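Local coordinates for succinoglycan biosynthesis protein (Bacillus cereus ATCC 14579, PDB 2QGM) that is probably an erythromycin esterase-like hydrolase, of unestablished substrate, with a possible part in succinoglycan biosynthesis, at residues Y202-M216 with T259-L271. Sequence-based numbering, arbitrary orientation.
Sequences YKELSSFTGSIQEYM and TASAIEKFTTMLL
Tyr215 and Phe266 both carry CG anti to the backbone N (chi1 -170° and -178°), and from their facing helices the two side chains run antiparallel, side by side, into a T-shaped stack. The edge of Phe266 meets the face of Tyr215, with centroids 5.2 Å apart and planes at 80°; Phe266 CE1 lies over that face near the ring's border, 3.6 Å from Tyr215 CD2. The stack belongs to a helical part of this erythromycin esterase-like fold, where the loop and short helix that follow helix 195-203 pack on the C-terminal half of helix 253-269, from Ala260 onward.

Leu270, the first residue after that helix, fills the angle between the rings. Its CD1 sits over a face of its own neighbour Phe266, 3.6 Å above the plane, and also touches Tyr215 CD1. Ile212 lies beside it on the same side of Phe266: Ile212 CD1 is 3.6 Å from Leu270 CD1 and meets Phe266 CE2 obliquely. The chain of selenomethionine Met269, bent about its last torsion, presents its CE 3.5 Å from the same Ile212 CD1. Thr209 CG2 approaches Phe266 CE1 obliquely from the opposite side; Thr209 OG1 bonds to Leu175 O, and backbone hydrogen bonding also ties the loop to that residue.

Further along, Leu205 CD2 packs against Ile263 CG2 at 3.8 Å, while Ile263 CD1 approaches the Tyr202 ring obliquely. Phe180 of helix 177-190 meets that ring edge-to-face and also touches Ile263, tying this end into the surrounding helices.

Polar links across the interface run through water. Each tyrosine hydroxyl donates to one that lies in its ring plane: Tyr202 OH to a water bound to Ala260 O, while Tyr215 OH donates to a second water 2.9 Å from it, which donates to Thr267 O at 2.6 Å.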
# COMPACT_ATOMS: atom_id res chain seq x y z
N TYR A 202 -6.51 0.53 28.79
CA TYR A 202 -6.53 -0.44 27.69
C TYR A 202 -7.23 -1.77 27.95
O TYR A 202 -7.56 -2.49 27.00
CB TYR A 202 -5.11 -0.80 27.25
CG TYR A 202 -4.35 0.25 26.46
CD1 TYR A 202 -5.01 1.29 25.80
CD2 TYR A 202 -2.97 0.16 26.34
CE1 TYR A 202 -4.30 2.21 25.02
CE2 TYR A 202 -2.25 1.06 25.57
CZ TYR A 202 -2.92 2.08 24.91
OH TYR A 202 -2.17 2.94 24.14
N LYS A 203 -7.46 -2.11 29.21
CA LYS A 203 -8.09 -3.39 29.56
C LYS A 203 -9.34 -3.80 28.78
O LYS A 203 -9.35 -4.84 28.14
CB LYS A 203 -8.39 -3.46 31.07
CG LYS A 203 -8.87 -4.84 31.53
CD LYS A 203 -9.13 -4.89 33.04
CE LYS A 203 -9.65 -6.26 33.45
NZ LYS A 203 -9.96 -6.36 34.91
N GLU A 204 -10.39 -2.99 28.85
CA GLU A 204 -11.63 -3.32 28.15
C GLU A 204 -11.50 -3.13 26.64
O GLU A 204 -11.90 -4.00 25.87
CB GLU A 204 -12.78 -2.47 28.70
CG GLU A 204 -13.13 -2.80 30.15
CD GLU A 204 -13.77 -4.17 30.29
OE1 GLU A 204 -14.90 -4.36 29.78
OE2 GLU A 204 -13.15 -5.06 30.91
N LEU A 205 -10.93 -2.01 26.24
CA LEU A 205 -10.74 -1.70 24.83
C LEU A 205 -10.09 -2.84 24.05
O LEU A 205 -10.57 -3.23 22.99
CB LEU A 205 -9.89 -0.44 24.68
CG LEU A 205 -9.36 -0.14 23.28
CD1 LEU A 205 -10.52 0.09 22.31
CD2 LEU A 205 -8.45 1.08 23.33
N SER A 206 -9.01 -3.38 24.60
CA SER A 206 -8.25 -4.45 23.96
C SER A 206 -9.02 -5.74 23.67
O SER A 206 -8.50 -6.63 22.99
CB SER A 206 -7.00 -4.79 24.79
OG SER A 206 -7.34 -5.22 26.11
N SER A 207 -10.25 -5.85 24.17
CA SER A 207 -11.06 -7.04 23.92
C SER A 207 -12.00 -6.87 22.73
O SER A 207 -12.60 -7.84 22.26
CB SER A 207 -11.90 -7.41 25.15
OG SER A 207 -11.20 -8.27 26.02
N PHE A 208 -12.10 -5.63 22.23
CA PHE A 208 -12.99 -5.31 21.12
C PHE A 208 -12.32 -4.82 19.83
O PHE A 208 -13.01 -4.36 18.91
CB PHE A 208 -14.00 -4.25 21.57
CG PHE A 208 -14.85 -4.67 22.74
CD1 PHE A 208 -14.47 -4.37 24.05
CD2 PHE A 208 -16.01 -5.40 22.53
CE1 PHE A 208 -15.23 -4.81 25.13
CE2 PHE A 208 -16.79 -5.84 23.61
CZ PHE A 208 -16.40 -5.55 24.91
N THR A 209 -11.00 -4.90 19.75
CA THR A 209 -10.30 -4.42 18.55
C THR A 209 -9.89 -5.50 17.56
O THR A 209 -9.13 -5.23 16.63
CB THR A 209 -9.04 -3.61 18.94
OG1 THR A 209 -8.18 -4.42 19.76
CG2 THR A 209 -9.44 -2.37 19.72
N GLY A 210 -10.41 -6.71 17.74
CA GLY A 210 -10.08 -7.81 16.85
C GLY A 210 -10.40 -7.59 15.38
O GLY A 210 -9.80 -8.21 14.51
N SER A 211 -11.37 -6.72 15.10
CA SER A 211 -11.77 -6.39 13.74
C SER A 211 -12.69 -5.18 13.78
O SER A 211 -13.24 -4.84 14.83
CB SER A 211 -12.49 -7.58 13.08
OG SER A 211 -13.74 -7.85 13.72
N ILE A 212 -12.86 -4.53 12.63
CA ILE A 212 -13.72 -3.35 12.53
C ILE A 212 -15.15 -3.75 12.88
O ILE A 212 -15.85 -3.05 13.61
CB ILE A 212 -13.73 -2.78 11.10
CG1 ILE A 212 -12.32 -2.37 10.69
CG2 ILE A 212 -14.63 -1.56 11.04
CD1 ILE A 212 -11.69 -1.34 11.59
N GLN A 213 -15.56 -4.90 12.35
CA GLN A 213 -16.90 -5.43 12.54
C GLN A 213 -17.31 -5.56 14.01
O GLN A 213 -18.40 -5.12 14.38
CB GLN A 213 -17.01 -6.79 11.85
CG GLN A 213 -18.39 -7.43 11.91
CD GLN A 213 -18.49 -8.65 11.02
OE1 GLN A 213 -17.66 -9.57 11.10
NE2 GLN A 213 -19.50 -8.69 10.17
N GLU A 214 -16.46 -6.14 14.84
CA GLU A 214 -16.80 -6.30 16.25
C GLU A 214 -16.72 -4.99 17.02
O GLU A 214 -17.47 -4.78 17.98
CB GLU A 214 -15.92 -7.36 16.93
CG GLU A 214 -14.45 -7.02 17.02
CD GLU A 214 -13.65 -8.12 17.71
OE1 GLU A 214 -13.86 -8.35 18.92
OE2 GLU A 214 -12.81 -8.76 17.05
N TYR A 215 -15.83 -4.09 16.61
CA TYR A 215 -15.72 -2.82 17.32
C TYR A 215 -16.94 -1.95 17.02
O TYR A 215 -17.44 -1.25 17.90
CB TYR A 215 -14.44 -2.08 16.93
CG TYR A 215 -14.13 -0.88 17.81
CD1 TYR A 215 -14.66 0.38 17.52
CD2 TYR A 215 -13.35 -1.01 18.95
CE1 TYR A 215 -14.41 1.47 18.34
CE2 TYR A 215 -13.10 0.08 19.78
CZ TYR A 215 -13.63 1.32 19.48
OH TYR A 215 -13.39 2.40 20.30
N MSE A 216 -17.44 -1.99 15.79
CA MSE A 216 -18.59 -1.19 15.45
C MSE A 216 -19.89 -1.64 16.12
O MSE A 216 -20.91 -0.95 16.04
CB MSE A 216 -18.76 -1.14 13.93
CG MSE A 216 -17.67 -0.32 13.26
SE MSE A 216 -17.86 -0.17 11.35
CE MSE A 216 -19.30 1.13 11.34
N THR A 259 2.62 3.22 18.37
CA THR A 259 1.56 2.24 18.56
C THR A 259 0.42 2.85 19.36
O THR A 259 -0.75 2.64 19.04
CB THR A 259 2.09 0.99 19.28
OG1 THR A 259 3.17 0.43 18.51
CG2 THR A 259 0.99 -0.05 19.43
N ALA A 260 0.74 3.59 20.42
CA ALA A 260 -0.30 4.22 21.22
C ALA A 260 -1.12 5.16 20.34
O ALA A 260 -2.34 5.28 20.49
CB ALA A 260 0.31 5.00 22.38
N SER A 261 -0.44 5.81 19.40
CA SER A 261 -1.10 6.71 18.47
C SER A 261 -1.96 5.92 17.49
O SER A 261 -3.02 6.38 17.08
CB SER A 261 -0.07 7.55 17.70
OG SER A 261 0.41 8.63 18.49
N ALA A 262 -1.52 4.72 17.11
CA ALA A 262 -2.30 3.90 16.18
C ALA A 262 -3.58 3.43 16.86
O ALA A 262 -4.63 3.30 16.23
CB ALA A 262 -1.47 2.70 15.72
N ILE A 263 -3.49 3.20 18.16
CA ILE A 263 -4.65 2.78 18.93
C ILE A 263 -5.63 3.95 19.02
O ILE A 263 -6.85 3.75 18.91
CB ILE A 263 -4.21 2.29 20.32
CG1 ILE A 263 -3.42 0.98 20.15
CG2 ILE A 263 -5.42 2.10 21.23
CD1 ILE A 263 -2.68 0.51 21.38
N GLU A 264 -5.12 5.16 19.21
CA GLU A 264 -5.99 6.33 19.26
C GLU A 264 -6.66 6.50 17.90
O GLU A 264 -7.87 6.71 17.82
CB GLU A 264 -5.19 7.60 19.59
CG GLU A 264 -6.07 8.85 19.73
CD GLU A 264 -5.27 10.12 19.92
OE1 GLU A 264 -4.28 10.08 20.68
OE2 GLU A 264 -5.63 11.16 19.33
N LYS A 265 -5.87 6.40 16.83
CA LYS A 265 -6.41 6.53 15.48
C LYS A 265 -7.55 5.54 15.24
O LYS A 265 -8.59 5.90 14.71
CB LYS A 265 -5.31 6.29 14.43
CG LYS A 265 -4.25 7.39 14.35
CD LYS A 265 -3.25 7.08 13.24
CE LYS A 265 -2.21 8.19 13.07
NZ LYS A 265 -1.37 8.37 14.27
N PHE A 266 -7.34 4.29 15.64
CA PHE A 266 -8.36 3.26 15.46
C PHE A 266 -9.69 3.63 16.14
O PHE A 266 -10.76 3.52 15.54
CB PHE A 266 -7.82 1.92 15.98
CG PHE A 266 -8.77 0.76 15.81
CD1 PHE A 266 -9.71 0.46 16.79
CD2 PHE A 266 -8.71 -0.04 14.67
CE1 PHE A 266 -10.58 -0.63 16.64
CE2 PHE A 266 -9.56 -1.13 14.51
CZ PHE A 266 -10.50 -1.43 15.50
N THR A 267 -9.62 4.08 17.39
CA THR A 267 -10.82 4.45 18.14
C THR A 267 -11.46 5.75 17.64
O THR A 267 -12.64 5.99 17.86
CB THR A 267 -10.51 4.61 19.65
OG1 THR A 267 -9.58 5.69 19.84
CG2 THR A 267 -9.92 3.32 20.21
N THR A 268 -10.67 6.57 16.95
CA THR A 268 -11.16 7.84 16.42
C THR A 268 -11.84 7.61 15.07
O THR A 268 -12.88 8.20 14.77
CB THR A 268 -10.01 8.85 16.23
OG1 THR A 268 -9.37 9.08 17.49
CG2 THR A 268 -10.55 10.18 15.70
N MSE A 269 -11.24 6.74 14.27
CA MSE A 269 -11.74 6.39 12.94
C MSE A 269 -13.12 5.73 13.00
O MSE A 269 -13.98 5.96 12.14
CB MSE A 269 -10.73 5.44 12.28
CG MSE A 269 -11.19 4.74 11.02
SE MSE A 269 -9.85 3.43 10.48
CE MSE A 269 -10.48 1.96 11.59
N LEU A 270 -13.34 4.92 14.03
CA LEU A 270 -14.60 4.19 14.18
C LEU A 270 -15.61 4.82 15.12
O LEU A 270 -16.57 4.17 15.53
CB LEU A 270 -14.32 2.75 14.61
CG LEU A 270 -13.48 1.93 13.61
CD1 LEU A 270 -13.24 0.54 14.18
CD2 LEU A 270 -14.20 1.85 12.27
N LEU A 271 -15.39 6.09 15.45
CA LEU A 271 -16.31 6.81 16.33
C LEU A 271 -17.59 7.13 15.56
O LEU A 271 -18.69 6.90 16.05
CB LEU A 271 -15.65 8.10 16.83
CG LEU A 271 -16.39 8.91 17.89
CD1 LEU A 271 -16.62 8.06 19.12
CD2 LEU A 271 -15.59 10.16 18.24
O HOH W 1 -3.64 4.96 22.78
O HOH W 2 -14.42 4.92 19.40